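Local atomic coordinates of putative fumarylpyruvate hydrolase (PDB entry 4MAQ), a protein that is a putative hydrolase of the fumarylacetoacetate hydrolase (FAH) family, with a core built from two packed mixed beta sheets. Residues 70-75 against 230-235; 87-92 against 114-119; 165-170 against 220-225. All coordinates share one frame; numbering follows the deposited sequence. Where two conformers were deposited one is given.

Contact 1: residues 70-75 against 230-235; sequences VPASGT and ATFEFV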
loop_
_atom_site.group_PDB
_atom_site.type_symbol
_atom_site.label_atom_id
_atom_site.label_comp_id
_atom_site.label_asym_id
_atom_site.label_seq_id
_atom_site.Cartn_x
_atom_site.Cartn_y
_atom_site.Cartn_z
ATOM N N VAL B 70 -10.047 7.828 5.103
ATOM C CA VAL B 70 -11.410 8.307 4.943
ATOM C C VAL B 70 -11.718 9.274 6.084
ATOM O O VAL B 70 -10.974 9.341 7.064
ATOM C CB VAL B 70 -12.413 7.121 4.965
ATOM C CG1 VAL B 70 -12.133 6.158 3.819
ATOM C CG2 VAL B 70 -12.446 6.413 6.329
ATOM N N PRO B 71 -12.810 10.037 5.963
ATOM C CA PRO B 71 -13.121 10.958 7.056
ATOM C C PRO B 71 -13.493 10.250 8.349
ATOM O O PRO B 71 -14.232 9.249 8.350
ATOM C CB PRO B 71 -14.342 11.744 6.519
ATOM C CG PRO B 71 -14.227 11.609 5.028
ATOM C CD PRO B 71 -13.708 10.218 4.810
ATOM N N ALA B 72 -12.954 10.748 9.450
ATOM C CA ALA B 72 -13.315 10.259 10.788
ATOM C C ALA B 72 -14.585 10.991 11.242
ATOM O O ALA B 72 -14.602 11.687 12.257
ATOM C CB ALA B 72 -12.174 10.497 11.758
ATOM N N SER B 73 -15.644 10.823 10.460
ATOM C CA SER B 73 -16.931 11.486 10.682
ATOM C C SER B 73 -17.967 10.744 9.873
ATOM O O SER B 73 -17.627 9.892 9.054
ATOM C CB SER B 73 -16.862 12.960 10.261
ATOM O OG SER B 73 -16.425 13.084 8.926
ATOM N N GLY B 74 -19.243 11.014 10.126
ATOM C CA GLY B 74 -20.276 10.304 9.411
ATOM C C GLY B 74 -20.289 8.842 9.790
ATOM O O GLY B 74 -20.262 8.499 10.972
ATOM N N THR B 75 -20.333 7.991 8.774
ATOM C CA THR B 75 -20.321 6.537 8.938
ATOM C C THR B 75 -18.985 6.019 8.429
ATOM O O THR B 75 -18.479 6.479 7.365
ATOM C CB THR B 75 -21.490 5.872 8.156
ATOM O OG1 THR B 75 -22.731 6.363 8.671
ATOM C CG2 THR B 75 -21.471 4.332 8.273
ATOM N N ALA B 230 -7.292 17.705 17.258
ATOM C CA ALA B 230 -8.648 17.477 16.734
ATOM C C ALA B 230 -9.396 16.557 17.662
ATOM O O ALA B 230 -8.783 15.806 18.434
ATOM C CB ALA B 230 -8.578 16.853 15.346
ATOM N N THR B 231 -10.721 16.605 17.588
ATOM C CA THR B 231 -11.552 15.534 18.117
ATOM C C THR B 231 -12.390 15.015 16.968
ATOM O O THR B 231 -12.474 15.653 15.913
ATOM C CB THR B 231 -12.459 16.000 19.278
ATOM O OG1 THR B 231 -13.337 17.031 18.804
ATOM C CG2 THR B 231 -11.612 16.518 20.440
ATOM N N PHE B 232 -13.016 13.867 17.166
ATOM C CA PHE B 232 -13.860 13.288 16.139
ATOM C C PHE B 232 -15.015 12.521 16.764
ATOM O O PHE B 232 -14.987 12.143 17.971
ATOM C CB PHE B 232 -13.082 12.356 15.191
ATOM C CG PHE B 232 -12.573 11.120 15.852
ATOM C CD1 PHE B 232 -13.376 9.997 16.003
ATOM C CD2 PHE B 232 -11.253 11.060 16.321
ATOM C CE1 PHE B 232 -12.894 8.843 16.627
ATOM C CE2 PHE B 232 -10.768 9.910 16.951
ATOM C CZ PHE B 232 -11.599 8.803 17.111
ATOM N N GLU B 233 -16.013 12.278 15.915
ATOM C CA GLU B 233 -17.171 11.448 16.263
ATOM C C GLU B 233 -17.666 10.789 14.977
ATOM O O GLU B 233 -17.913 11.474 14.001
ATOM C CB GLU B 233 -18.260 12.315 16.896
ATOM C CG GLU B 233 -19.574 11.576 17.221
ATOM C CD GLU B 233 -20.456 12.318 18.216
ATOM O OE1 GLU B 233 -19.949 13.207 18.968
ATOM O OE2 GLU B 233 -21.669 12.021 18.267
ATOM N N PHE B 234 -17.767 9.463 14.968
ATOM C CA PHE B 234 -18.339 8.748 13.808
ATOM C C PHE B 234 -19.055 7.505 14.277
ATOM O O PHE B 234 -18.902 7.082 15.434
ATOM C CB PHE B 234 -17.270 8.435 12.725
ATOM C CG PHE B 234 -16.184 7.450 13.131
ATOM C CD1 PHE B 234 -16.410 6.077 13.123
ATOM C CD2 PHE B 234 -14.891 7.896 13.436
ATOM C CE1 PHE B 234 -15.388 5.178 13.438
ATOM C CE2 PHE B 234 -13.866 7.001 13.740
ATOM C CZ PHE B 234 -14.114 5.637 13.760
ATOM N N VAL B 235 -19.874 6.942 13.394
ATOM C CA VAL B 235 -20.630 5.744 13.699
ATOM C C VAL B 235 -20.129 4.607 12.800
ATOM O O VAL B 235 -19.955 4.789 11.592
ATOM C CB VAL B 235 -22.158 5.988 13.502
ATOM C CG1 VAL B 235 -22.960 4.715 13.691
ATOM C CG2 VAL B 235 -22.644 7.057 14.478
HETATM O O HOH W 1 -15.707 13.880 13.463
HETATM O O HOH W 2 -20.102 12.582 12.477
#

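Contact 2: residues 87-92 against 114-119; sequences HEIELV and YGVGVD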
loop_
_atom_site.group_PDB
_atom_site.type_symbol
_atom_site.label_atom_id
_atom_site.label_comp_id
_atom_site.label_asym_id
_atom_site.label_seq_id
_atom_site.Cartn_x
_atom_site.Cartn_y
_atom_site.Cartn_z
ATOM N N HIS B 87 -9.960 -1.053 17.229
ATOM C CA HIS B 87 -9.564 0.360 17.132
ATOM C C HIS B 87 -8.224 0.604 17.798
ATOM O O HIS B 87 -7.928 0.016 18.837
ATOM C CB HIS B 87 -10.598 1.275 17.829
ATOM C CG HIS B 87 -10.852 0.935 19.278
ATOM N ND1 HIS B 87 -9.976 1.265 20.298
ATOM C CD2 HIS B 87 -11.879 0.275 19.870
ATOM C CE1 HIS B 87 -10.476 0.845 21.455
ATOM N NE2 HIS B 87 -11.615 0.216 21.216
ATOM N N GLU B 88 -7.450 1.507 17.204
ATOM C CA GLU B 88 -6.252 2.064 17.830
ATOM C C GLU B 88 -6.183 3.552 17.512
ATOM O O GLU B 88 -5.925 3.937 16.358
ATOM C CB GLU B 88 -4.983 1.382 17.319
ATOM C CG GLU B 88 -4.838 -0.055 17.762
ATOM C CD GLU B 88 -3.768 -0.763 16.984
ATOM O OE1 GLU B 88 -2.642 -0.240 16.937
ATOM O OE2 GLU B 88 -4.055 -1.817 16.402
ATOM N N ILE B 89 -6.402 4.397 18.524
ATOM C CA ILE B 89 -6.306 5.861 18.351
ATOM C C ILE B 89 -4.829 6.281 18.157
ATOM O O ILE B 89 -3.953 5.810 18.889
ATOM C CB ILE B 89 -6.898 6.595 19.589
ATOM C CG1 ILE B 89 -6.940 8.112 19.393
ATOM C CG2 ILE B 89 -6.166 6.264 20.894
ATOM C CD1 ILE B 89 -8.041 8.504 18.456
ATOM N N GLU B 90 -4.558 7.176 17.201
ATOM C CA GLU B 90 -3.166 7.585 16.894
ATOM C C GLU B 90 -3.081 9.034 16.465
ATOM O O GLU B 90 -3.964 9.515 15.769
ATOM C CB GLU B 90 -2.576 6.695 15.802
ATOM C CG GLU B 90 -2.792 5.230 16.122
ATOM C CD GLU B 90 -1.850 4.251 15.485
ATOM O OE1 GLU B 90 -0.816 4.625 14.909
ATOM O OE2 GLU B 90 -2.176 3.057 15.641
ATOM N N LEU B 91 -1.973 9.685 16.827
ATOM C CA LEU B 91 -1.574 10.948 16.214
ATOM C C LEU B 91 -1.077 10.685 14.788
ATOM O O LEU B 91 -0.225 9.831 14.578
ATOM C CB LEU B 91 -0.485 11.664 17.030
ATOM C CG LEU B 91 0.001 12.981 16.429
ATOM C CD1 LEU B 91 -1.045 14.065 16.601
ATOM C CD2 LEU B 91 1.307 13.396 17.089
ATOM N N VAL B 92 -1.634 11.410 13.822
ATOM C CA VAL B 92 -1.235 11.273 12.419
ATOM C C VAL B 92 -0.399 12.494 12.008
ATOM O O VAL B 92 -0.774 13.649 12.261
ATOM C CB VAL B 92 -2.466 11.155 11.511
ATOM C CG1 VAL B 92 -2.063 11.160 10.031
ATOM C CG2 VAL B 92 -3.223 9.863 11.824
ATOM N N TYR B 114 -0.751 18.026 11.239
ATOM C CA TYR B 114 -1.154 16.924 12.096
ATOM C C TYR B 114 -2.645 16.673 12.021
ATOM O O TYR B 114 -3.433 17.603 11.831
ATOM C CB TYR B 114 -0.817 17.248 13.560
ATOM C CG TYR B 114 0.664 17.336 13.778
ATOM C CD1 TYR B 114 1.324 18.553 13.627
ATOM C CD2 TYR B 114 1.416 16.206 14.123
ATOM C CE1 TYR B 114 2.691 18.660 13.788
ATOM C CE2 TYR B 114 2.797 16.290 14.283
ATOM C CZ TYR B 114 3.433 17.516 14.117
ATOM O OH TYR B 114 4.806 17.545 14.309
ATOM N N GLY B 115 -3.033 15.427 12.279
ATOM C CA GLY B 115 -4.419 15.087 12.503
ATOM C C GLY B 115 -4.516 13.958 13.508
ATOM O O GLY B 115 -3.508 13.551 14.114
ATOM N N VAL B 116 -5.727 13.449 13.675
ATOM C CA VAL B 116 -5.986 12.344 14.605
ATOM C C VAL B 116 -6.621 11.230 13.780
ATOM O O VAL B 116 -7.485 11.495 12.940
ATOM C CB VAL B 116 -6.928 12.776 15.756
ATOM C CG1 VAL B 116 -7.280 11.595 16.646
ATOM C CG2 VAL B 116 -6.261 13.899 16.540
ATOM N N GLY B 117 -6.164 10.004 13.991
ATOM C CA GLY B 117 -6.637 8.890 13.188
ATOM C C GLY B 117 -6.983 7.690 14.029
ATOM O O GLY B 117 -6.624 7.615 15.223
ATOM N N VAL B 118 -7.675 6.743 13.409
ATOM C CA VAL B 118 -7.884 5.433 14.034
ATOM C C VAL B 118 -7.327 4.393 13.069
ATOM O O VAL B 118 -7.750 4.301 11.916
ATOM C CB VAL B 118 -9.377 5.156 14.322
ATOM C CG1 VAL B 118 -9.515 3.843 15.090
ATOM C CG2 VAL B 118 -9.997 6.313 15.103
ATOM N N ASP B 119 -6.340 3.631 13.532
ATOM C CA ASP B 119 -5.879 2.456 12.806
ATOM C C ASP B 119 -6.912 1.367 13.092
ATOM O O ASP B 119 -7.030 0.893 14.225
ATOM C CB ASP B 119 -4.476 2.094 13.304
ATOM C CG ASP B 119 -3.966 0.753 12.778
ATOM O OD1 ASP B 119 -4.521 0.228 11.800
ATOM O OD2 ASP B 119 -2.996 0.220 13.364
HETATM O O HOH W 3 -6.577 -1.544 15.329
#

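Contact 3: residues 165-170 against 220-225; sequences IWLAVN and DRVTGG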
loop_
_atom_site.group_PDB
_atom_site.type_symbol
_atom_site.label_atom_id
_atom_site.label_comp_id
_atom_site.label_asym_id
_atom_site.label_seq_id
_atom_site.Cartn_x
_atom_site.Cartn_y
_atom_site.Cartn_z
ATOM N N ILE B 165 -4.276 11.758 24.509
ATOM C CA ILE B 165 -4.717 11.069 23.291
ATOM C C ILE B 165 -5.703 10.015 23.783
ATOM O O ILE B 165 -5.395 9.239 24.708
ATOM C CB ILE B 165 -3.530 10.465 22.488
ATOM C CG1 ILE B 165 -4.046 9.561 21.362
ATOM C CG2 ILE B 165 -2.513 9.726 23.380
ATOM C CD1 ILE B 165 -3.033 9.241 20.275
ATOM N N TRP B 166 -6.914 10.000 23.223
ATOM C CA TRP B 166 -7.979 9.215 23.840
ATOM C C TRP B 166 -8.981 8.739 22.797
ATOM O O TRP B 166 -9.115 9.315 21.702
ATOM C CB TRP B 166 -8.680 10.055 24.941
ATOM C CG TRP B 166 -9.390 11.254 24.359
ATOM C CD1 TRP B 166 -8.839 12.477 24.039
ATOM C CD2 TRP B 166 -10.771 11.323 23.988
ATOM N NE1 TRP B 166 -9.807 13.295 23.483
ATOM C CE2 TRP B 166 -10.997 12.613 23.451
ATOM C CE3 TRP B 166 -11.849 10.419 24.071
ATOM C CZ2 TRP B 166 -12.256 13.026 22.984
ATOM C CZ3 TRP B 166 -13.109 10.832 23.592
ATOM C CH2 TRP B 166 -13.296 12.124 23.055
ATOM N N LEU B 167 -9.712 7.696 23.169
ATOM C CA LEU B 167 -10.784 7.191 22.334
ATOM C C LEU B 167 -11.853 6.593 23.251
ATOM O O LEU B 167 -11.530 5.928 24.238
ATOM C CB LEU B 167 -10.248 6.138 21.342
ATOM C CG LEU B 167 -11.264 5.421 20.433
ATOM C CD1 LEU B 167 -10.577 4.968 19.155
ATOM C CD2 LEU B 167 -11.946 4.230 21.105
ATOM N N ALA B 168 -13.115 6.867 22.930
ATOM C CA ALA B 168 -14.265 6.282 23.629
ATOM C C ALA B 168 -15.202 5.622 22.644
ATOM O O ALA B 168 -15.231 5.967 21.448
ATOM C CB ALA B 168 -15.000 7.380 24.406
ATOM N N VAL B 169 -15.951 4.653 23.162
ATOM C CA VAL B 169 -16.957 3.931 22.385
ATOM C C VAL B 169 -18.268 4.026 23.150
ATOM O O VAL B 169 -18.340 3.650 24.335
ATOM C CB VAL B 169 -16.559 2.441 22.202
ATOM C CG1 VAL B 169 -17.689 1.635 21.579
ATOM C CG2 VAL B 169 -15.293 2.315 21.368
ATOM N N ASN B 170 -19.290 4.545 22.483
ATOM C CA ASN B 170 -20.568 4.789 23.137
ATOM C C ASN B 170 -20.399 5.554 24.447
ATOM O O ASN B 170 -21.082 5.301 25.452
ATOM C CB ASN B 170 -21.364 3.480 23.300
ATOM C CG ASN B 170 -21.501 2.756 21.993
ATOM O OD1 ASN B 170 -21.648 3.394 20.946
ATOM N ND2 ASN B 170 -21.439 1.434 22.030
ATOM N N ASP B 220 -21.497 1.104 16.645
ATOM C CA ASP B 220 -20.844 1.817 17.745
ATOM C C ASP B 220 -20.569 3.277 17.375
ATOM O O ASP B 220 -20.201 3.579 16.220
ATOM C CB ASP B 220 -19.528 1.146 18.133
ATOM C CG ASP B 220 -19.706 -0.027 19.080
ATOM O OD1 ASP B 220 -20.830 -0.267 19.571
ATOM O OD2 ASP B 220 -18.689 -0.713 19.330
ATOM N N ARG B 221 -20.697 4.168 18.361
ATOM C CA ARG B 221 -20.324 5.584 18.218
ATOM C C ARG B 221 -18.897 5.772 18.773
ATOM O O ARG B 221 -18.663 5.598 19.976
ATOM C CB ARG B 221 -21.313 6.511 18.953
ATOM C CG ARG B 221 -20.959 8.007 18.845
ATOM C CD ARG B 221 -21.989 8.920 19.543
ATOM N NE ARG B 221 -23.312 8.573 19.002
ATOM C CZ ARG B 221 -23.805 8.995 17.832
ATOM N NH1 ARG B 221 -23.201 9.957 17.134
ATOM N NH2 ARG B 221 -24.924 8.446 17.363
ATOM N N VAL B 222 -17.953 6.095 17.887
ATOM C CA VAL B 222 -16.550 6.230 18.275
ATOM C C VAL B 222 -16.218 7.706 18.351
ATOM O O VAL B 222 -16.475 8.462 17.405
ATOM C CB VAL B 222 -15.640 5.532 17.246
ATOM C CG1 VAL B 222 -14.194 5.483 17.759
ATOM C CG2 VAL B 222 -16.178 4.135 16.938
ATOM N N THR B 223 -15.688 8.119 19.494
ATOM C CA THR B 223 -15.172 9.471 19.668
ATOM C C THR B 223 -13.721 9.387 20.092
ATOM O O THR B 223 -13.251 8.336 20.550
ATOM C CB THR B 223 -15.978 10.243 20.736
ATOM O OG1 THR B 223 -16.067 9.442 21.924
ATOM C CG2 THR B 223 -17.382 10.578 20.225
ATOM N N GLY B 224 -13.001 10.484 19.920
ATOM C CA GLY B 224 -11.613 10.515 20.369
ATOM C C GLY B 224 -10.955 11.802 19.983
ATOM O O GLY B 224 -11.597 12.715 19.421
ATOM N N GLY B 225 -9.664 11.885 20.284
ATOM C CA GLY B 225 -8.960 13.118 20.026
ATOM C C GLY B 225 -7.551 13.141 20.528
ATOM O O GLY B 225 -7.104 12.217 21.226
#

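Contact 1: residues 70-75 against 230-235
Phe232 and Phe234 each hold CG between their own backbone N and carbonyl carbon (chi1 67° and 66°); two residues apart on the same side of strand 230-235, and with the same rotation, their benzyl groups run alike and both meet Ala72. Ala72 CB lies 4.0 Å from Phe232 CB and 4.1 Å from Phe234 CD2, and both rings are met obliquely. Ala72 is the centre of an inverse gamma turn, closed by a weak bond from Ser73 N to Pro71 O. The backbones are linked in succession, first by water, then directly. At Ala72 a water bridges them, donating to Ala72 O at 2.7 Å and accepting from Glu233 N. One residue further, Ser73 CA makes a CA-H...O contact of 3.5 Å with Glu233 O. A second water accepts from Gly74 N and donates to Glu233 O, at 2.9 Å from the latter. Only then does a direct bond form: Val235 N donates to Gly74 O over 2.9 Å, nearly straight at 167°, with the donor close to the line of the carbonyl. Glu233 itself points away, its OE2 in a salt bridge with Arg221. Beyond the waters, Thr75 CA lies 3.2 Å from Val235 O, and Thr75 pairs with Val235 as a parallel bridge. The phenyl group of Phe232 continues inward to Val116 and Val118 of strand 111-122. The geometry thus fits a loop, held by two waters and one direct bond, that leads into the short strand 75-76, parallel to 230-236 at the outer edge, within this chain, of the five-stranded mixed sheet of an FAH-family fold.

Contact 2: residues 87-92 against 114-119
Glu90 and Asp119 lie side by side and point the same way, their carboxylate planes turned steeply against each other, 77° apart. With the Glu90 chain extended beyond CG, its OE2 lies 3.4 Å from Asp119 CB and 3.7 Å from Asp119 OD2. Glu88 also runs alongside Asp119, but it was deposited in two conformers, and the approach of its carboxylate to Asp119 OD2 is therefore doubtful. Asp119 is held by two lysines, OD1 by Lys64 and OD2 by Lys140, while Glu90 OE1 accepts from Gly208 N. The three acids stand on one face of two long antiparallel strands at the heart of the larger sheet, and they resemble the acidic cluster that holds a divalent metal in FAH-family relatives; a like role here is an inference.

On the face of Ile89, Leu91, Val116 and Val118 the meeting is apolar. Ile89, with CG1 anti to the backbone N (chi1 -175°), lays CD1 obliquely against Val116 CG1 at 3.7 Å. Leu91 CD2 slants toward CD2 of Tyr114, 4.1 Å away, while Tyr114 OH is bonded to His159. Between the faces, Glu90 with Gly117 and Val92 with Gly115 form hydrogen-bonded pairs, Gly117 N reaching Glu90 O over 2.9 Å. Back on the acidic face, Val92 places CG2 3.7 Å from Gly117 N, where glycine presents bare backbone.

Contact 3: residues 165-170 against 220-225
Asn170 N donates to Arg221 O over 2.8 Å, in the plane of that carbonyl, at the end of an antiparallel pair of neighbouring strands in the five-stranded mixed sheet of this FAH-family fold. The Asn170 side chain extends the grip past the last strand residue. Its CG lies beside its own backbone N, and from there OD1 accepts from Arg221 N at 2.9 Å, almost straight (175°). ND2 of the same amide donates to Asp220 OD1 over 3.1 Å, arriving from above the carboxylate plane, to which the amide is turned at about a right angle. Asp220 OD2 is bonded to Gln217 N.

Along the strands, Ala168 N bonds to Thr223 O, and Thr223 N returns a bond to Ala168 O. The side chains of Leu167 and Val222 cross obliquely, CD1 of Leu167 3.9 Å from CG1 of Val222, on the face turned to strand 85-95. On the other face, Trp166 has CG between its backbone N and carbonyl carbon (chi1 65°), which folds the indole back over the glycines. Thr223 OG1 reaches the ring edge, while Gly224 CA sits 3.4 Å from the centroid of the six-membered ring, 6° off its normal, as a CH-pi contact.

The three contact centres lie about 10 to 11 Å apart, so they form one compact unit. In chain order, contact 1 opens first and closes last; between its segments, contact 2 (87-92 with 114-119) closes before contact 3 (165-170 with 220-225) opens. Contacts 1 and 3 share the five-stranded sheet, where strand 230-236 is the neighbour of 221-226, whereas contact 2 belongs to the eight-stranded sheet. Segment 70-75 passes from the latter sheet into the former. The sheets meet face to face: Phe232 of contact 1 puts CE2 3.4 Å from Ile89 CD1 of contact 2, and the Ile89 side chain also packs against Ile165 and Leu167, tying distant parts of the sequence into a single core.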